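Local coordinates for protein 1d10 (Caenorhabditis elegans, PDB 1T9F) that is of unknown function but folds as a beta-trefoil built of MIR repeats, related to the SDF2 family, and carries a signal sequence in its natural form, at residues Leu24-Val29 with Leu77-Thr82; Gln54-Leu59 with Gly83-Ser88; Gln148-Pro153 with Gln157-Gly162. One frame throughout, in Å; residues are numbered along the deposited sequence.

Contact 1: residues Leu24-Val29 with Leu77-Thr82; sequences LHSHDV and LKHLTT
Thr82 OG1 is gripped by three groups: His79 ND1 at 2.8 Å, in a nearly straight hydrogen bond (168°), and, outside the two segments, Thr84 OG1 and Gln38 OE1. On the facing strand Ser26 OG is held first by Ser39 O, and Gln38 OE1 lies within bonding reach of both hydroxyls, that of Ser26 and that of Thr82. The direct contact is made by carbon. Ser26 CB stands over the centre of the His79 imidazole, 3.3 Å from the ring centroid and only 8° off the ring normal, a CH-pi contact. The course of the strand sets this carbon over the ring, while the first torsion of Ser26 serves only to send OG to Ser39 O. On the opposite face of the imidazole the backbone N of Thr81 lies above the rim, and Thr82 CB sits at the edge, in plane. The other ring nitrogen, His79 NE2, bonds to Asn50 O. With both nitrogens engaged and both faces approached, the ring has little freedom to rotate. Its CG is anti to the backbone N (chi1 -178°), which carries the imidazole across to the strand of Ser26. Farther along, His27 N comes obliquely to His79 CE1 at 3.9 Å, while Thr82 CG2 only just reaches His27 C, at 4.5 Å. The indole of Trp53 also meets the His79 ring, with the planes inclined to each other. Strand 23-27, of the branched sheet, and the end of strand 74-79, of the barrel, thus meet through a CH-pi contact on His79 and a shared glutamine, a link between the barrel and the hairpin cap within the beta-trefoil fold of MIR domains.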
# COMPACT_ATOMS: atom_id res chain seq x y z
N LEU A 24 -7.18 -0.93 0.86
CA LEU A 24 -6.25 -0.65 -0.24
C LEU A 24 -6.66 -1.58 -1.36
O LEU A 24 -6.92 -2.77 -1.12
CB LEU A 24 -4.80 -0.90 0.18
CG LEU A 24 -3.75 -0.40 -0.81
CD1 LEU A 24 -3.91 1.09 -1.02
CD2 LEU A 24 -2.36 -0.71 -0.29
N HIS A 25 -6.67 -1.07 -2.59
CA HIS A 25 -7.21 -1.86 -3.68
C HIS A 25 -6.59 -1.53 -5.04
O HIS A 25 -6.04 -0.44 -5.25
CB HIS A 25 -8.72 -1.55 -3.69
CG HIS A 25 -9.53 -2.33 -4.69
ND1 HIS A 25 -9.74 -1.89 -5.98
CD2 HIS A 25 -10.27 -3.45 -4.54
CE1 HIS A 25 -10.59 -2.71 -6.58
NE2 HIS A 25 -10.92 -3.67 -5.73
N SER A 26 -6.65 -2.50 -5.95
CA SER A 26 -6.17 -2.26 -7.30
C SER A 26 -7.03 -3.05 -8.27
O SER A 26 -7.87 -3.84 -7.85
CB SER A 26 -4.70 -2.62 -7.46
OG SER A 26 -4.21 -1.98 -8.63
N HIS A 27 -6.81 -2.85 -9.56
CA HIS A 27 -7.63 -3.50 -10.57
C HIS A 27 -7.04 -3.19 -11.94
O HIS A 27 -6.02 -2.52 -12.03
CB HIS A 27 -9.04 -2.92 -10.45
CG HIS A 27 -9.04 -1.46 -10.12
ND1 HIS A 27 -10.12 -0.84 -9.52
CD2 HIS A 27 -8.10 -0.50 -10.30
CE1 HIS A 27 -9.84 0.44 -9.35
NE2 HIS A 27 -8.62 0.67 -9.81
N ASP A 28 -7.69 -3.66 -13.00
CA ASP A 28 -7.19 -3.44 -14.35
C ASP A 28 -7.65 -2.10 -14.92
O ASP A 28 -8.10 -2.02 -16.06
CB ASP A 28 -7.65 -4.57 -15.28
CG ASP A 28 -6.77 -4.71 -16.51
OD1 ASP A 28 -6.34 -3.67 -17.06
OD2 ASP A 28 -6.51 -5.86 -16.93
N VAL A 29 -7.57 -1.06 -14.11
CA VAL A 29 -7.95 0.28 -14.53
C VAL A 29 -6.71 1.15 -14.41
O VAL A 29 -6.17 1.31 -13.32
CB VAL A 29 -9.06 0.87 -13.62
CG1 VAL A 29 -9.37 2.30 -14.02
CG2 VAL A 29 -10.32 0.01 -13.71
N LEU A 77 4.84 -4.54 -1.68
CA LEU A 77 3.49 -5.08 -1.58
C LEU A 77 3.00 -5.48 -2.96
O LEU A 77 2.83 -4.64 -3.85
CB LEU A 77 2.54 -4.05 -0.96
CG LEU A 77 2.68 -3.80 0.55
CD1 LEU A 77 1.76 -2.67 0.99
CD2 LEU A 77 2.34 -5.09 1.31
N LYS A 78 2.78 -6.78 -3.14
CA LYS A 78 2.31 -7.32 -4.41
C LYS A 78 0.79 -7.43 -4.49
O LYS A 78 0.16 -8.01 -3.60
CB LYS A 78 2.94 -8.69 -4.62
CG LYS A 78 2.68 -9.28 -6.01
CD LYS A 78 3.31 -10.65 -6.12
CE LYS A 78 3.19 -11.20 -7.53
NZ LYS A 78 3.79 -12.55 -7.59
N HIS A 79 0.20 -6.86 -5.53
CA HIS A 79 -1.24 -6.95 -5.71
C HIS A 79 -1.46 -8.34 -6.33
O HIS A 79 -1.04 -8.59 -7.46
CB HIS A 79 -1.74 -5.85 -6.64
CG HIS A 79 -3.22 -5.86 -6.84
ND1 HIS A 79 -3.80 -6.05 -8.07
CD2 HIS A 79 -4.23 -5.68 -5.95
CE1 HIS A 79 -5.12 -5.99 -7.94
NE2 HIS A 79 -5.40 -5.77 -6.66
N LEU A 80 -2.09 -9.22 -5.57
CA LEU A 80 -2.29 -10.60 -6.00
C LEU A 80 -2.93 -10.87 -7.34
O LEU A 80 -2.40 -11.65 -8.13
CB LEU A 80 -3.05 -11.39 -4.93
CG LEU A 80 -2.25 -11.90 -3.73
CD1 LEU A 80 -3.12 -12.88 -2.94
CD2 LEU A 80 -0.98 -12.60 -4.20
N THR A 81 -4.05 -10.22 -7.63
CA THR A 81 -4.74 -10.48 -8.88
C THR A 81 -4.08 -9.94 -10.15
O THR A 81 -4.38 -10.43 -11.24
CB THR A 81 -6.19 -9.97 -8.83
OG1 THR A 81 -6.20 -8.55 -8.65
CG2 THR A 81 -6.94 -10.62 -7.67
N THR A 82 -3.19 -8.95 -10.04
CA THR A 82 -2.54 -8.43 -11.24
C THR A 82 -1.03 -8.63 -11.25
O THR A 82 -0.37 -8.33 -12.24
CB THR A 82 -2.84 -6.94 -11.44
OG1 THR A 82 -2.27 -6.17 -10.37
CG2 THR A 82 -4.35 -6.71 -11.50

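Contact 2: residues Gln54-Leu59 with Gly83-Ser88; sequences QIFPAL and GTFLHS
On the way to Phe56, whose ring receives the edge of Phe85, the segment enters on Gln54, within strand 53-57; the backbone O of Gln54 lies in the plane of the Phe56 ring, at the edge. Ile55 turns its side chain from the contact. Phe56 then carries the whole interaction. Its ring and that of Phe85 form a T-shaped pair, planes at 89° and centroids 5.3 Å apart. Phe85 CE2 comes down on the face at 3.9 Å from Phe56 CG, and CZ hangs beside it over the centre of that ring. Phe85 gets there with CG anti to its carbonyl carbon (chi1 -80°), which swings the end of the ring toward Phe56. The Tyr10 ring makes a second edge-to-face pair with Phe56. Past it, Pro57 O bonds to Arg76 NE, of strand 74-79. Around this buried aromatic pair, strand 53-57 runs antiparallel to strand 74-79 in the barrel, and both rings touch Lys78 of that strand; Phe85 lies on strand 85-89, which pairs with strand 100-105 in the other sheet.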
# COMPACT_ATOMS: atom_id res chain seq x y z
N GLN A 54 0.24 -9.08 -1.05
CA GLN A 54 1.21 -9.98 -0.45
C GLN A 54 2.48 -9.25 -0.07
O GLN A 54 3.07 -8.54 -0.88
CB GLN A 54 1.54 -11.13 -1.40
CG GLN A 54 2.52 -12.13 -0.81
CD GLN A 54 2.59 -13.39 -1.63
OE1 GLN A 54 2.52 -13.35 -2.85
NE2 GLN A 54 2.74 -14.53 -0.96
N ILE A 55 2.89 -9.43 1.17
CA ILE A 55 4.10 -8.79 1.66
C ILE A 55 5.34 -9.50 1.14
O ILE A 55 5.49 -10.71 1.31
CB ILE A 55 4.13 -8.79 3.20
CG1 ILE A 55 2.91 -8.04 3.73
CG2 ILE A 55 5.42 -8.14 3.70
CD1 ILE A 55 2.75 -8.12 5.20
N PHE A 56 6.21 -8.72 0.49
CA PHE A 56 7.47 -9.22 -0.07
C PHE A 56 8.64 -8.52 0.61
O PHE A 56 8.50 -7.40 1.11
CB PHE A 56 7.56 -8.91 -1.57
CG PHE A 56 7.05 -10.02 -2.45
CD1 PHE A 56 5.72 -10.39 -2.43
CD2 PHE A 56 7.92 -10.68 -3.31
CE1 PHE A 56 5.25 -11.41 -3.26
CE2 PHE A 56 7.46 -11.70 -4.15
CZ PHE A 56 6.12 -12.07 -4.12
N PRO A 57 9.82 -9.17 0.64
CA PRO A 57 10.97 -8.51 1.28
C PRO A 57 11.35 -7.34 0.37
O PRO A 57 10.90 -7.29 -0.78
CB PRO A 57 12.03 -9.61 1.30
CG PRO A 57 11.70 -10.42 0.08
CD PRO A 57 10.19 -10.50 0.13
N ALA A 58 12.15 -6.41 0.87
CA ALA A 58 12.56 -5.25 0.08
C ALA A 58 13.26 -5.70 -1.20
O ALA A 58 13.74 -6.83 -1.28
CB ALA A 58 13.49 -4.37 0.91
N LEU A 59 13.32 -4.82 -2.19
CA LEU A 59 13.95 -5.15 -3.48
C LEU A 59 15.30 -5.83 -3.35
O LEU A 59 15.56 -6.84 -4.00
CB LEU A 59 14.11 -3.91 -4.36
CG LEU A 59 14.80 -4.19 -5.70
CD1 LEU A 59 13.92 -5.08 -6.55
CD2 LEU A 59 15.09 -2.89 -6.43
N GLY A 83 -0.50 -9.13 -10.14
CA GLY A 83 0.93 -9.38 -10.06
C GLY A 83 1.84 -8.16 -10.00
O GLY A 83 3.06 -8.30 -10.05
N THR A 84 1.23 -6.99 -9.89
CA THR A 84 1.96 -5.73 -9.82
C THR A 84 2.41 -5.42 -8.37
O THR A 84 2.07 -6.16 -7.44
CB THR A 84 1.07 -4.57 -10.29
OG1 THR A 84 -0.18 -4.65 -9.60
CG2 THR A 84 0.82 -4.65 -11.79
N PHE A 85 3.16 -4.33 -8.20
CA PHE A 85 3.63 -3.92 -6.88
C PHE A 85 3.22 -2.49 -6.55
O PHE A 85 3.17 -1.63 -7.43
CB PHE A 85 5.16 -4.04 -6.78
CG PHE A 85 5.66 -5.44 -6.53
CD1 PHE A 85 5.97 -6.28 -7.59
CD2 PHE A 85 5.80 -5.92 -5.23
CE1 PHE A 85 6.42 -7.59 -7.36
CE2 PHE A 85 6.24 -7.21 -4.99
CZ PHE A 85 6.55 -8.05 -6.06
N LEU A 86 2.93 -2.22 -5.28
CA LEU A 86 2.56 -0.88 -4.86
C LEU A 86 3.79 -0.04 -5.23
O LEU A 86 4.90 -0.31 -4.77
CB LEU A 86 2.34 -0.83 -3.36
CG LEU A 86 1.72 0.45 -2.84
CD1 LEU A 86 0.32 0.63 -3.45
CD2 LEU A 86 1.65 0.40 -1.32
N HIS A 87 3.57 1.00 -6.02
CA HIS A 87 4.67 1.81 -6.53
C HIS A 87 4.46 3.31 -6.40
O HIS A 87 3.33 3.79 -6.38
CB HIS A 87 4.85 1.46 -8.01
CG HIS A 87 6.10 1.99 -8.63
ND1 HIS A 87 7.28 1.26 -8.66
CD2 HIS A 87 6.35 3.13 -9.32
CE1 HIS A 87 8.19 1.93 -9.34
NE2 HIS A 87 7.66 3.07 -9.75
N SER A 88 5.57 4.04 -6.30
CA SER A 88 5.48 5.49 -6.27
C SER A 88 6.65 6.08 -7.04
O SER A 88 7.62 5.39 -7.36
CB SER A 88 5.46 6.03 -4.85
OG SER A 88 4.78 7.28 -4.86

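Contact 3: residues Gln148-Pro153 with Gln157-Gly162; sequences QQFGRP and QREVVG
A beta-hairpin, strand 148-149 returning along strand 158-163 through a loop with a cis peptide before Pro153, is sewn together here by two backbone hydrogen bonds. Glu159 N donates to Gln148 O at 2.8 Å in an almost straight bond (176°), and Phe150 N donates to Gln157 O at 2.8 Å. Between them Gln149 and Arg158 form the non-hydrogen-bonded pair, CA to CA 4.3 Å. Gln148 O is gripped twice: a water also donates to it at 2.7 Å and to Glu159 O, bridging the strands just beyond the pair. Beside the sheet, the Phe150 ring leans obliquely over the returning strand, CD2 lying 3.4 Å from Gln157 O and CE2 3.7 Å from Glu159 CA. Glu159 crosses this ring at about a right angle; its CG is anti to the backbone N (chi1 175°) and its chain extended, which brings OE1 alongside Gln148 CB at 3.5 Å. The buried carboxylate is satisfied by Ser146 OG, Ser96 OG and Leu95 N. Arg158 runs side by side with Gln149, and its NE makes a salt bridge to Asp20. One non-hydrogen-bonded pair flanked by two backbone bonds thus makes up a short beta-hairpin at the surface of the MIR beta-trefoil.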
# COMPACT_ATOMS: atom_id res chain seq x y z
N GLN A 148 -10.09 12.53 -1.52
CA GLN A 148 -10.88 12.66 -2.73
C GLN A 148 -11.42 11.30 -3.13
O GLN A 148 -10.87 10.27 -2.76
CB GLN A 148 -10.02 13.22 -3.87
CG GLN A 148 -9.63 14.67 -3.68
CD GLN A 148 -10.85 15.57 -3.60
OE1 GLN A 148 -11.67 15.61 -4.52
NE2 GLN A 148 -10.99 16.27 -2.48
N GLN A 149 -12.51 11.31 -3.89
CA GLN A 149 -13.13 10.09 -4.37
C GLN A 149 -13.25 10.16 -5.89
O GLN A 149 -13.40 11.24 -6.46
CB GLN A 149 -14.52 9.92 -3.76
CG GLN A 149 -14.53 9.55 -2.29
CD GLN A 149 -15.93 9.27 -1.77
OE1 GLN A 149 -16.74 8.65 -2.46
NE2 GLN A 149 -16.22 9.73 -0.56
N PHE A 150 -13.19 9.00 -6.54
CA PHE A 150 -13.30 8.94 -7.99
C PHE A 150 -14.75 8.82 -8.42
O PHE A 150 -15.63 8.51 -7.62
CB PHE A 150 -12.56 7.74 -8.54
CG PHE A 150 -11.07 7.83 -8.44
CD1 PHE A 150 -10.36 8.70 -9.26
CD2 PHE A 150 -10.37 7.04 -7.53
CE1 PHE A 150 -8.98 8.79 -9.18
CE2 PHE A 150 -8.98 7.12 -7.45
CZ PHE A 150 -8.29 7.99 -8.28
N GLY A 151 -14.98 9.08 -9.71
CA GLY A 151 -16.30 8.95 -10.29
C GLY A 151 -16.19 7.70 -11.13
O GLY A 151 -15.25 6.92 -10.95
N ARG A 152 -17.12 7.49 -12.06
CA ARG A 152 -17.08 6.31 -12.92
C ARG A 152 -15.74 6.27 -13.65
O ARG A 152 -15.11 7.30 -13.85
CB ARG A 152 -18.22 6.36 -13.94
CG ARG A 152 -17.95 7.27 -15.13
CD ARG A 152 -17.63 8.69 -14.69
NE ARG A 152 -18.71 9.28 -13.90
CZ ARG A 152 -19.96 9.40 -14.32
NH1 ARG A 152 -20.31 8.97 -15.53
NH2 ARG A 152 -20.87 9.96 -13.54
N PRO A 153 -15.29 5.08 -14.08
CA PRO A 153 -15.90 3.75 -13.94
C PRO A 153 -15.62 3.08 -12.59
O PRO A 153 -15.86 1.89 -12.43
CB PRO A 153 -15.28 2.98 -15.09
CG PRO A 153 -13.87 3.51 -15.07
CD PRO A 153 -14.09 5.00 -14.92
N GLN A 157 -14.73 5.14 -5.13
CA GLN A 157 -13.45 4.65 -4.64
C GLN A 157 -12.56 5.83 -4.25
O GLN A 157 -12.54 6.85 -4.94
CB GLN A 157 -12.78 3.77 -5.71
CG GLN A 157 -13.58 2.50 -5.99
CD GLN A 157 -12.88 1.55 -6.94
OE1 GLN A 157 -11.66 1.44 -6.94
NE2 GLN A 157 -13.66 0.82 -7.73
N ARG A 158 -11.86 5.70 -3.13
CA ARG A 158 -11.00 6.78 -2.65
C ARG A 158 -9.64 6.88 -3.33
O ARG A 158 -9.01 5.87 -3.64
CB ARG A 158 -10.81 6.67 -1.13
CG ARG A 158 -12.08 6.85 -0.31
CD ARG A 158 -12.96 5.61 -0.33
NE ARG A 158 -13.89 5.57 0.79
CZ ARG A 158 -15.06 6.21 0.83
NH1 ARG A 158 -15.46 6.95 -0.20
NH2 ARG A 158 -15.84 6.11 1.90
N GLU A 159 -9.19 8.12 -3.55
CA GLU A 159 -7.90 8.35 -4.18
C GLU A 159 -6.79 8.07 -3.17
O GLU A 159 -6.85 8.53 -2.02
CB GLU A 159 -7.77 9.80 -4.68
CG GLU A 159 -6.39 10.14 -5.23
CD GLU A 159 -6.20 11.63 -5.51
OE1 GLU A 159 -6.72 12.46 -4.74
OE2 GLU A 159 -5.51 11.97 -6.50
N VAL A 160 -5.80 7.30 -3.60
CA VAL A 160 -4.64 6.96 -2.78
C VAL A 160 -3.45 7.73 -3.37
O VAL A 160 -3.22 7.69 -4.59
CB VAL A 160 -4.35 5.44 -2.84
CG1 VAL A 160 -3.04 5.14 -2.12
CG2 VAL A 160 -5.49 4.65 -2.21
N VAL A 161 -2.71 8.43 -2.52
CA VAL A 161 -1.58 9.21 -3.01
C VAL A 161 -0.41 9.23 -2.03
O VAL A 161 -0.47 8.63 -0.96
CB VAL A 161 -1.98 10.68 -3.26
CG1 VAL A 161 -3.18 10.76 -4.19
CG2 VAL A 161 -2.27 11.36 -1.94
N GLY A 162 0.64 9.94 -2.42
CA GLY A 162 1.82 10.07 -1.59
C GLY A 162 1.89 11.49 -1.08
O GLY A 162 1.98 12.43 -1.86
O HOH W 1 -9.12 9.64 -0.82

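How the contacts relate
Contact 2 is buried, contact 1 partly so, and contact 3 lies at the surface. Contacts 1 and 2 interlock: their segments alternate along the chain and meet directly through probable backbone hydrogen bonds, Lys78 O to Gln54 N and His79 N to Thr84 O, each 2.8 Å. Both bring strands of the barrel and of the other sheet together, contact 1 through histidine and hydroxyl chemistry, contact 2 purely through aromatic carbon. Contact 3 instead relies on main-chain bonds between nearby strands, with the Phe150 ring packed beside them, and on water. It touches contact 1 where Gln157 packs on His27 and Leu24 on Val160, but not contact 2, whose centre is about 21 Å from its own.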